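Side-chain contacts in DR2417 (Deinococcus radiodurans, PDB 4XWW), which is the metal-dependent ribonuclease RNase J, an exonuclease that probably degrades RNA in the 5'-3' direction and takes part in RNA maturation: residues A113-R116 with E117-E121; V435-P439 with D440-V444; N355-V358 with N359-E363. All coordinates share one frame; numbering follows the deposited sequence.

Contact 1: A113-R116 with E117-E121; sequences ALVR and EKLSE
Val115 and Leu119 stand one turn apart on helix 109-122, and the backbone that carries 113-116 into 117-121 is regular alpha-helix. Four i to i+4 hydrogen bonds show it: Glu117 N to Ala113 O (3.1 Å), Lys118 N to Leu114 O (3.0 Å), Leu119 N to Val115 O (2.8 Å) and Ser120 N to Arg116 O (3.0 Å). The Leu119 bond is the shortest and the straightest, 166° at the hydrogen.

Along the same line the side chains meet. Val115 and Leu119 lie side by side and point the same way, with Val115 CG1 3.6 Å from Leu119 CD1. The valine torsion (chi1 165°) places CG1 beside its own carbonyl carbon, on the side of the following turn. In Leu119 the branch point sits beside the backbone N (chi1 -61°), which brings CG to 3.2 Å from Val115 O. Lys118 takes a different path: its CB passes 3.3 Å from Val115 O, then the chain bends at its last two torsions and carries NZ to a salt bridge with Glu87.

The helix is the connection between strands 104-107 and 128-131 in a beta-alpha-beta unit of the metallo-beta-lactamase domain. Val115 packs on Ile90 and Leu93, while Leu114 touches Ile90 and Tyr276 and comes within about 7 Å, side chain to side chain, of the zinc ligand His86. Chemically, then, aliphatic packing and the salt bridge from Lys118 to Glu87 join this helix to helix 87-90, which carries the zinc ligands Asp88 and His89.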
ATOM      1  N   ALA A 113      -9.876   1.990 -32.042  1.00 21.43           N
ATOM      2  CA  ALA A 113     -10.224   0.573 -32.019  1.00 25.24           C
ATOM      3  C   ALA A 113     -10.609   0.157 -30.588  1.00 26.76           C
ATOM      4  O   ALA A 113     -11.598  -0.560 -30.377  1.00 29.89           O
ATOM      5  CB  ALA A 113      -9.079  -0.275 -32.544  1.00 21.84           C
ATOM      6  N   LEU A 114      -9.839   0.631 -29.614  1.00 21.02           N
ATOM      7  CA  LEU A 114     -10.116   0.328 -28.213  1.00 25.63           C
ATOM      8  C   LEU A 114     -11.432   0.968 -27.753  1.00 24.62           C
ATOM      9  O   LEU A 114     -12.234   0.328 -27.068  1.00 24.95           O
ATOM     10  CB  LEU A 114      -8.942   0.778 -27.342  1.00 23.16           C
ATOM     11  CG  LEU A 114      -7.617   0.024 -27.578  1.00 22.55           C
ATOM     12  CD1 LEU A 114      -6.446   0.686 -26.838  1.00 22.44           C
ATOM     13  CD2 LEU A 114      -7.730  -1.431 -27.141  1.00 23.98           C
ATOM     14  N   VAL A 115     -11.671   2.213 -28.157  1.00 24.45           N
ATOM     15  CA  VAL A 115     -12.908   2.891 -27.783  1.00 27.47           C
ATOM     16  C   VAL A 115     -14.104   2.226 -28.451  1.00 30.44           C
ATOM     17  O   VAL A 115     -15.132   2.006 -27.810  1.00 30.03           O
ATOM     18  CB  VAL A 115     -12.853   4.398 -28.138  1.00 24.31           C
ATOM     19  CG1 VAL A 115     -14.235   5.034 -28.101  1.00 25.91           C
ATOM     20  CG2 VAL A 115     -11.904   5.109 -27.176  1.00 25.93           C
ATOM     21  N   ARG A 116     -13.959   1.887 -29.734  1.00 28.34           N
ATOM     22  CA  ARG A 116     -15.023   1.255 -30.494  1.00 30.05           C
ATOM     23  C   ARG A 116     -15.473  -0.036 -29.818  1.00 28.89           C
ATOM     24  O   ARG A 116     -16.671  -0.302 -29.699  1.00 31.40           O
ATOM     25  CB  ARG A 116     -14.548   0.982 -31.932  1.00 35.12           C
ATOM     26  CG  ARG A 116     -15.611   0.943 -32.988  1.00 46.23           C
ATOM     27  CD  ARG A 116     -14.980   0.735 -34.376  1.00 42.23           C
ATOM     28  NE  ARG A 116     -14.610   1.997 -35.012  1.00 45.16           N
ATOM     29  CZ  ARG A 116     -13.372   2.354 -35.339  1.00 44.19           C
ATOM     30  NH1 ARG A 116     -12.347   1.544 -35.101  1.00 38.79           N
ATOM     31  NH2 ARG A 116     -13.162   3.530 -35.918  1.00 51.92           N
ATOM     32  N   GLU A 117     -14.511  -0.835 -29.370  1.00 34.61           N
ATOM     33  CA  GLU A 117     -14.827  -2.085 -28.691  1.00 40.93           C
ATOM     34  C   GLU A 117     -15.510  -1.826 -27.348  1.00 42.85           C
ATOM     35  O   GLU A 117     -16.453  -2.525 -26.964  1.00 38.28           O
ATOM     36  CB  GLU A 117     -13.560  -2.910 -28.485  1.00 40.42           C
ATOM     37  CG  GLU A 117     -13.830  -4.362 -28.188  1.00 53.84           C
ATOM     38  CD  GLU A 117     -12.716  -5.005 -27.399  1.00 61.60           C
ATOM     39  OE1 GLU A 117     -13.008  -5.948 -26.631  1.00 68.04           O
ATOM     40  OE2 GLU A 117     -11.553  -4.564 -27.541  1.00 65.98           O
ATOM     41  N   LYS A 118     -15.019  -0.817 -26.643  1.00 37.88           N
ATOM     42  CA  LYS A 118     -15.573  -0.404 -25.361  1.00 35.99           C
ATOM     43  C   LYS A 118     -17.029   0.010 -25.520  1.00 43.49           C
ATOM     44  O   LYS A 118     -17.895  -0.438 -24.770  1.00 40.16           O
ATOM     45  CB  LYS A 118     -14.732   0.745 -24.792  1.00 34.16           C
ATOM     46  CG  LYS A 118     -14.932   1.063 -23.319  1.00 43.66           C
ATOM     47  CD  LYS A 118     -13.899   2.089 -22.831  1.00 36.90           C
ATOM     48  CE  LYS A 118     -12.566   1.434 -22.472  1.00 37.83           C
ATOM     49  NZ  LYS A 118     -12.636   0.715 -21.164  1.00 44.13           N
ATOM     50  N   LEU A 119     -17.300   0.851 -26.516  1.00 26.18           N
ATOM     51  CA  LEU A 119     -18.655   1.311 -26.769  1.00 27.44           C
ATOM     52  C   LEU A 119     -19.555   0.151 -27.173  1.00 35.70           C
ATOM     53  O   LEU A 119     -20.724   0.109 -26.803  1.00 38.51           O
ATOM     54  CB  LEU A 119     -18.659   2.404 -27.849  1.00 33.22           C
ATOM     55  CG  LEU A 119     -17.849   3.636 -27.448  1.00 38.16           C
ATOM     56  CD1 LEU A 119     -17.778   4.646 -28.587  1.00 46.42           C
ATOM     57  CD2 LEU A 119     -18.431   4.275 -26.202  1.00 43.33           C
ATOM     58  N   SER A 120     -19.000  -0.795 -27.923  1.00 37.80           N
ATOM     59  CA  SER A 120     -19.749  -1.975 -28.331  1.00 47.92           C
ATOM     60  C   SER A 120     -20.238  -2.781 -27.125  1.00 44.97           C
ATOM     61  O   SER A 120     -21.412  -3.154 -27.064  1.00 41.42           O
ATOM     62  CB  SER A 120     -18.894  -2.857 -29.240  1.00 53.65           C
ATOM     63  OG  SER A 120     -19.609  -4.011 -29.635  1.00 61.47           O
ATOM     64  N   GLU A 121     -19.340  -3.038 -26.175  1.00 44.66           N
ATOM     65  CA  GLU A 121     -19.681  -3.758 -24.943  1.00 51.64           C
ATOM     66  C   GLU A 121     -20.853  -3.105 -24.227  1.00 53.15           C
ATOM     67  O   GLU A 121     -21.659  -3.780 -23.581  1.00 49.71           O
ATOM     68  CB  GLU A 121     -18.486  -3.816 -23.983  1.00 51.12           C
ATOM     69  CG  GLU A 121     -17.220  -4.440 -24.546  1.00 60.36           C
ATOM     70  CD  GLU A 121     -17.173  -5.947 -24.385  1.00 66.65           C
ATOM     71  OE1 GLU A 121     -17.999  -6.498 -23.628  1.00 69.50           O
ATOM     72  OE2 GLU A 121     -16.302  -6.581 -25.017  1.00 65.96           O
TER

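Contact 2: V435-P439 with D440-V444; sequences VNLGP and DEFRV
Asn436 facing Arg443 and Gly438 facing Glu441 are the hydrogen-bonded pairs of a tight antiparallel beta hairpin, which forms one end of the eight-stranded sheet in the metallo-beta-lactamase fold. Strands 435-438 and 441-444 run at 174° to each other, joined by the two-residue turn Pro439-Asp440. Asn436 N reaches Arg443 O at 2.6 Å and Gly438 N reaches Glu441 O at 2.9 Å; the return bond from Glu441 N to Gly438 O is weak.

On one face Phe442 is flanked by two aliphatic side chains, which approach obliquely from opposite sides of its ring plane: Val435 CG1 lies 3.6 Å from Phe442 CE1, and Leu437 CD1 lies 3.8 Å from Phe442 CD1. The reverse face is polar. Glu441, fully extended, brings OE2 to 2.8 Å from Arg443 NE, a salt bridge met on the anti side of the carboxylate, 31° out of its plane. Beside it lies the Asn436 amide, turned only 14° from the carboxylate plane.

Strand 433-438 bonds through its backbone to Leu19 and Val21 of strand 19-23, while Leu437 and Phe442 pack on Leu205 and Phe398 of strands 205-209 and 398-402 in the second sheet.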
ATOM      1  N   VAL A 435      -9.412  28.102 -15.511  1.00 27.48           N
ATOM      2  CA  VAL A 435      -8.151  28.788 -15.726  1.00 33.07           C
ATOM      3  C   VAL A 435      -8.314  29.730 -16.912  1.00 32.01           C
ATOM      4  O   VAL A 435      -8.547  29.295 -18.046  1.00 32.26           O
ATOM      5  CB  VAL A 435      -6.992  27.805 -15.967  1.00 30.77           C
ATOM      6  CG1 VAL A 435      -5.680  28.568 -16.136  1.00 25.32           C
ATOM      7  CG2 VAL A 435      -6.887  26.812 -14.796  1.00 25.63           C
ATOM      8  N   ASN A 436      -8.221  31.029 -16.651  1.00 31.86           N
ATOM      9  CA  ASN A 436      -8.384  32.003 -17.721  1.00 30.92           C
ATOM     10  C   ASN A 436      -7.083  32.301 -18.428  1.00 32.58           C
ATOM     11  O   ASN A 436      -6.075  32.592 -17.799  1.00 33.96           O
ATOM     12  CB  ASN A 436      -8.993  33.292 -17.186  1.00 36.37           C
ATOM     13  CG  ASN A 436     -10.489  33.299 -17.310  1.00 48.62           C
ATOM     14  OD1 ASN A 436     -11.192  32.790 -16.445  1.00 57.38           O
ATOM     15  ND2 ASN A 436     -10.985  33.840 -18.410  1.00 54.51           N
ATOM     16  N   LEU A 437      -7.121  32.238 -19.751  1.00 27.70           N
ATOM     17  CA  LEU A 437      -5.909  32.390 -20.529  1.00 25.56           C
ATOM     18  C   LEU A 437      -6.110  33.429 -21.621  1.00 34.05           C
ATOM     19  O   LEU A 437      -7.040  33.335 -22.419  1.00 29.02           O
ATOM     20  CB  LEU A 437      -5.488  31.043 -21.130  1.00 29.68           C
ATOM     21  CG  LEU A 437      -4.237  31.036 -22.015  1.00 34.15           C
ATOM     22  CD1 LEU A 437      -3.000  31.095 -21.151  1.00 29.55           C
ATOM     23  CD2 LEU A 437      -4.197  29.820 -22.920  1.00 32.38           C
ATOM     24  N   GLY A 438      -5.240  34.430 -21.618  1.00 35.33           N
ATOM     25  CA  GLY A 438      -5.191  35.424 -22.671  1.00 34.91           C
ATOM     26  C   GLY A 438      -3.742  35.701 -23.011  1.00 34.28           C
ATOM     27  O   GLY A 438      -2.844  35.130 -22.403  1.00 31.64           O
ATOM     28  N   PRO A 439      -3.502  36.578 -23.995  1.00 37.39           N
ATOM     29  CA  PRO A 439      -2.128  36.892 -24.401  1.00 37.96           C
ATOM     30  C   PRO A 439      -1.231  37.314 -23.237  1.00 41.55           C
ATOM     31  O   PRO A 439      -0.036  37.019 -23.264  1.00 40.92           O
ATOM     32  CB  PRO A 439      -2.328  38.039 -25.397  1.00 38.59           C
ATOM     33  CG  PRO A 439      -3.642  37.690 -26.037  1.00 36.42           C
ATOM     34  CD  PRO A 439      -4.493  37.190 -24.900  1.00 41.66           C
ATOM     35  N   ASP A 440      -1.799  37.976 -22.231  1.00 35.19           N
ATOM     36  CA  ASP A 440      -1.060  38.315 -21.021  1.00 37.65           C
ATOM     37  C   ASP A 440      -1.908  38.082 -19.776  1.00 39.48           C
ATOM     38  O   ASP A 440      -1.819  38.832 -18.804  1.00 40.85           O
ATOM     39  CB  ASP A 440      -0.579  39.768 -21.050  1.00 51.24           C
ATOM     40  CG  ASP A 440       0.519  40.021 -20.032  1.00 45.58           C
ATOM     41  OD1 ASP A 440       1.385  39.131 -19.897  1.00 45.33           O
ATOM     42  OD2 ASP A 440       0.506  41.073 -19.353  1.00 43.48           O
ATOM     43  N   GLU A 441      -2.746  37.051 -19.814  1.00 35.39           N
ATOM     44  CA  GLU A 441      -3.579  36.707 -18.669  1.00 35.60           C
ATOM     45  C   GLU A 441      -3.449  35.228 -18.389  1.00 30.85           C
ATOM     46  O   GLU A 441      -3.462  34.419 -19.307  1.00 32.13           O
ATOM     47  CB  GLU A 441      -5.050  37.059 -18.917  1.00 39.54           C
ATOM     48  CG  GLU A 441      -5.965  36.704 -17.735  1.00 36.36           C
ATOM     49  CD  GLU A 441      -7.407  37.147 -17.937  1.00 54.40           C
ATOM     50  OE1 GLU A 441      -7.687  37.810 -18.958  1.00 49.85           O
ATOM     51  OE2 GLU A 441      -8.256  36.839 -17.068  1.00 57.50           O
ATOM     52  N   PHE A 442      -3.332  34.887 -17.115  1.00 30.27           N
ATOM     53  CA  PHE A 442      -3.220  33.496 -16.704  1.00 29.68           C
ATOM     54  C   PHE A 442      -3.574  33.421 -15.229  1.00 36.95           C
ATOM     55  O   PHE A 442      -2.738  33.675 -14.360  1.00 32.64           O
ATOM     56  CB  PHE A 442      -1.810  32.970 -16.970  1.00 30.14           C
ATOM     57  CG  PHE A 442      -1.662  31.470 -16.768  1.00 25.83           C
ATOM     58  CD1 PHE A 442      -2.506  30.587 -17.436  1.00 25.68           C
ATOM     59  CD2 PHE A 442      -0.674  30.953 -15.948  1.00 26.23           C
ATOM     60  CE1 PHE A 442      -2.370  29.206 -17.275  1.00 24.57           C
ATOM     61  CE2 PHE A 442      -0.533  29.577 -15.782  1.00 28.55           C
ATOM     62  CZ  PHE A 442      -1.384  28.707 -16.448  1.00 30.35           C
ATOM     63  N   ARG A 443      -4.831  33.100 -14.946  1.00 39.11           N
ATOM     64  CA  ARG A 443      -5.300  33.072 -13.566  1.00 38.31           C
ATOM     65  C   ARG A 443      -6.504  32.160 -13.403  1.00 29.73           C
ATOM     66  O   ARG A 443      -7.230  31.893 -14.359  1.00 37.19           O
ATOM     67  CB  ARG A 443      -5.669  34.486 -13.108  1.00 34.48           C
ATOM     68  CG  ARG A 443      -6.740  35.097 -13.972  1.00 36.52           C
ATOM     69  CD  ARG A 443      -7.137  36.499 -13.541  1.00 41.74           C
ATOM     70  NE  ARG A 443      -8.333  36.920 -14.263  1.00 48.73           N
ATOM     71  CZ  ARG A 443      -9.565  36.874 -13.764  1.00 48.88           C
ATOM     72  NH1 ARG A 443      -9.769  36.440 -12.528  1.00 45.42           N
ATOM     73  NH2 ARG A 443     -10.594  37.270 -14.503  1.00 52.62           N
ATOM     74  N   VAL A 444      -6.717  31.695 -12.180  1.00 32.22           N
ATOM     75  CA  VAL A 444      -7.928  30.964 -11.849  1.00 33.73           C
ATOM     76  C   VAL A 444      -9.026  31.963 -11.500  1.00 39.16           C
ATOM     77  O   VAL A 444      -8.904  32.697 -10.516  1.00 39.55           O
ATOM     78  CB  VAL A 444      -7.723  30.005 -10.665  1.00 34.11           C
ATOM     79  CG1 VAL A 444      -9.029  29.270 -10.369  1.00 35.14           C
ATOM     80  CG2 VAL A 444      -6.566  29.010 -10.936  1.00 35.79           C
TER

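Contact 3: N355-V358 with N359-E363; sequences NLIV and NRLYE
Asn359 N donates to Asn355 O at 3.0 Å, the first of four i to i+4 backbone bonds that make 355-363 one stretch of helix; the last is Tyr362 N to Val358 O, also 3.0 Å.

The polar contact is between two amides. Asn355 ND2 and Asn359 ND2 come to 3.3 Å with their planes 87° apart. Both are donors, so they do not bond to each other; instead each gives a hydrogen bond to the same carboxylate oxygen of Glu405 of the second subunit, while both OD1 atoms accept from Arg407 of that subunit.

A charged group supplies the next contact. Leu356 CD1 sits 3.7 Å above one face of the Arg360 guanidinium, offset toward its rim, and Arg360 NH1 turns to Glu363 OE1 at 2.9 Å in a salt bridge one turn along.

Apolar contacts complete the set. Ile357 CG2 and Leu361 CD1 touch at 3.8 Å. Val358 CG1, anti to the backbone N (chi1 166°), meets Tyr362 CE2 at 3.5 Å, at the edge of the ring and in its plane.

Helix 351-364 therefore has two chemistries: Ile357 packs on Leu321 and Ala325 of helix 320-326, and Leu361 on Val340 of strand 339-342 and Val368 of strand 367-369, whereas the paired asparagines present matched donors and acceptors to the dimer partner.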
ATOM      1  N   ASN A 355       3.571  -7.964  -3.708  1.00 18.78           N
ATOM      2  CA  ASN A 355       4.466  -8.657  -2.756  1.00 19.72           C
ATOM      3  C   ASN A 355       3.934 -10.021  -2.398  1.00 21.67           C
ATOM      4  O   ASN A 355       4.702 -10.982  -2.158  1.00 21.16           O
ATOM      5  CB  ASN A 355       4.650  -7.821  -1.493  1.00 20.50           C
ATOM      6  CG  ASN A 355       5.644  -8.438  -0.543  1.00 21.82           C
ATOM      7  OD1 ASN A 355       6.813  -8.585  -0.873  1.00 22.57           O
ATOM      8  ND2 ASN A 355       5.181  -8.800   0.647  1.00 24.83           N
ATOM      9  N   LEU A 356       2.610 -10.116  -2.345  1.00 18.37           N
ATOM     10  CA  LEU A 356       1.973 -11.353  -1.936  1.00 23.37           C
ATOM     11  C   LEU A 356       2.286 -12.405  -2.988  1.00 21.40           C
ATOM     12  O   LEU A 356       2.615 -13.547  -2.674  1.00 23.61           O
ATOM     13  CB  LEU A 356       0.463 -11.176  -1.782  1.00 26.65           C
ATOM     14  CG  LEU A 356      -0.333 -12.466  -1.601  1.00 34.73           C
ATOM     15  CD1 LEU A 356       0.129 -13.187  -0.343  1.00 32.39           C
ATOM     16  CD2 LEU A 356      -1.819 -12.166  -1.538  1.00 30.64           C
ATOM     17  N   ILE A 357       2.202 -11.989  -4.245  1.00 20.48           N
ATOM     18  CA  ILE A 357       2.447 -12.903  -5.346  1.00 21.26           C
ATOM     19  C   ILE A 357       3.921 -13.269  -5.400  1.00 17.94           C
ATOM     20  O   ILE A 357       4.255 -14.440  -5.608  1.00 23.08           O
ATOM     21  CB  ILE A 357       1.982 -12.305  -6.682  1.00 27.51           C
ATOM     22  CG1 ILE A 357       0.457 -12.403  -6.736  1.00 38.22           C
ATOM     23  CG2 ILE A 357       2.610 -13.058  -7.853  1.00 28.51           C
ATOM     24  CD1 ILE A 357      -0.162 -11.779  -7.960  1.00 46.73           C
ATOM     25  N   VAL A 358       4.790 -12.290  -5.174  1.00 18.21           N
ATOM     26  CA  VAL A 358       6.224 -12.560  -5.215  1.00 21.17           C
ATOM     27  C   VAL A 358       6.604 -13.610  -4.171  1.00 23.82           C
ATOM     28  O   VAL A 358       7.317 -14.570  -4.473  1.00 17.21           O
ATOM     29  CB  VAL A 358       7.039 -11.269  -5.021  1.00 16.93           C
ATOM     30  CG1 VAL A 358       8.517 -11.594  -4.710  1.00 13.78           C
ATOM     31  CG2 VAL A 358       6.928 -10.418  -6.292  1.00 16.39           C
ATOM     32  N   ASN A 359       6.123 -13.458  -2.940  1.00 19.23           N
ATOM     33  CA  ASN A 359       6.447 -14.452  -1.923  1.00 19.04           C
ATOM     34  C   ASN A 359       5.889 -15.843  -2.236  1.00 21.28           C
ATOM     35  O   ASN A 359       6.536 -16.848  -1.942  1.00 25.35           O
ATOM     36  CB  ASN A 359       5.971 -13.985  -0.538  1.00 24.17           C
ATOM     37  CG  ASN A 359       6.945 -13.016   0.094  1.00 22.26           C
ATOM     38  OD1 ASN A 359       8.125 -13.308   0.189  1.00 21.01           O
ATOM     39  ND2 ASN A 359       6.472 -11.835   0.464  1.00 23.80           N
ATOM     40  N   ARG A 360       4.705 -15.915  -2.838  1.00 18.35           N
ATOM     41  CA  ARG A 360       4.176 -17.220  -3.212  1.00 20.47           C
ATOM     42  C   ARG A 360       5.023 -17.855  -4.313  1.00 18.46           C
ATOM     43  O   ARG A 360       5.235 -19.075  -4.294  1.00 20.83           O
ATOM     44  CB  ARG A 360       2.718 -17.133  -3.663  1.00 23.64           C
ATOM     45  CG  ARG A 360       1.736 -16.696  -2.568  1.00 27.28           C
ATOM     46  CD  ARG A 360       1.465 -17.786  -1.559  1.00 50.63           C
ATOM     47  NE  ARG A 360       0.879 -17.240  -0.336  1.00 64.40           N
ATOM     48  CZ  ARG A 360       1.588 -16.762   0.684  1.00 60.79           C
ATOM     49  NH1 ARG A 360       2.915 -16.762   0.630  1.00 51.31           N
ATOM     50  NH2 ARG A 360       0.975 -16.280   1.759  1.00 60.29           N
ATOM     51  N   LEU A 361       5.470 -17.045  -5.274  1.00 20.21           N
ATOM     52  CA  LEU A 361       6.361 -17.549  -6.312  1.00 20.63           C
ATOM     53  C   LEU A 361       7.643 -18.113  -5.695  1.00 24.09           C
ATOM     54  O   LEU A 361       8.058 -19.213  -6.049  1.00 21.78           O
ATOM     55  CB  LEU A 361       6.686 -16.452  -7.333  1.00 19.97           C
ATOM     56  CG  LEU A 361       5.471 -15.995  -8.125  1.00 18.69           C
ATOM     57  CD1 LEU A 361       5.807 -14.723  -8.951  1.00 22.57           C
ATOM     58  CD2 LEU A 361       4.963 -17.123  -9.037  1.00 20.45           C
ATOM     59  N   TYR A 362       8.245 -17.385  -4.750  1.00 23.68           N
ATOM     60  CA  TYR A 362       9.456 -17.872  -4.086  1.00 21.38           C
ATOM     61  C   TYR A 362       9.202 -19.194  -3.370  1.00 23.59           C
ATOM     62  O   TYR A 362      10.055 -20.079  -3.372  1.00 20.53           O
ATOM     63  CB  TYR A 362      10.011 -16.842  -3.076  1.00 19.19           C
ATOM     64  CG  TYR A 362      10.942 -15.820  -3.681  1.00 16.77           C
ATOM     65  CD1 TYR A 362      12.272 -16.132  -3.956  1.00 19.43           C
ATOM     66  CD2 TYR A 362      10.490 -14.543  -3.991  1.00 18.92           C
ATOM     67  CE1 TYR A 362      13.130 -15.204  -4.506  1.00 22.26           C
ATOM     68  CE2 TYR A 362      11.342 -13.604  -4.557  1.00 19.11           C
ATOM     69  CZ  TYR A 362      12.654 -13.940  -4.813  1.00 22.13           C
ATOM     70  OH  TYR A 362      13.488 -13.003  -5.366  1.00 18.84           O
ATOM     71  N   GLU A 363       8.029 -19.336  -2.758  1.00 23.25           N
ATOM     72  CA  GLU A 363       7.743 -20.554  -2.019  1.00 23.44           C
ATOM     73  C   GLU A 363       7.527 -21.744  -2.949  1.00 20.50           C
ATOM     74  O   GLU A 363       7.834 -22.883  -2.579  1.00 24.00           O
ATOM     75  CB  GLU A 363       6.546 -20.346  -1.085  1.00 27.30           C
ATOM     76  CG  GLU A 363       6.896 -19.412   0.068  1.00 26.39           C
ATOM     77  CD  GLU A 363       5.867 -19.408   1.175  1.00 46.16           C
ATOM     78  OE1 GLU A 363       4.721 -18.994   0.908  1.00 48.49           O
ATOM     79  OE2 GLU A 363       6.217 -19.811   2.310  1.00 60.07           O
TER

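How the contacts relate
From the N terminus the order is contact 1, contact 3, contact 2, in series: none crosses or encloses another. Contacts 1 and 3 close no loop beyond a helical turn; contact 2 closes the two-residue turn of a hairpin. Contact 1 belongs to a beta-alpha-beta crossover of the metallo-beta-lactamase domain, near the zinc site. Contact 3 lies in a second such crossover, in the beta-CASP domain, at the subunit interface. At 435-444 the chain is back at the first domain's eight-stranded sheet. The centres of contacts 1 and 2 are about 37 Å apart, those of 1 and 3 about 35 Å, and those of 2 and 3, at about 52 Å, lie on opposite sides of the chain's centre.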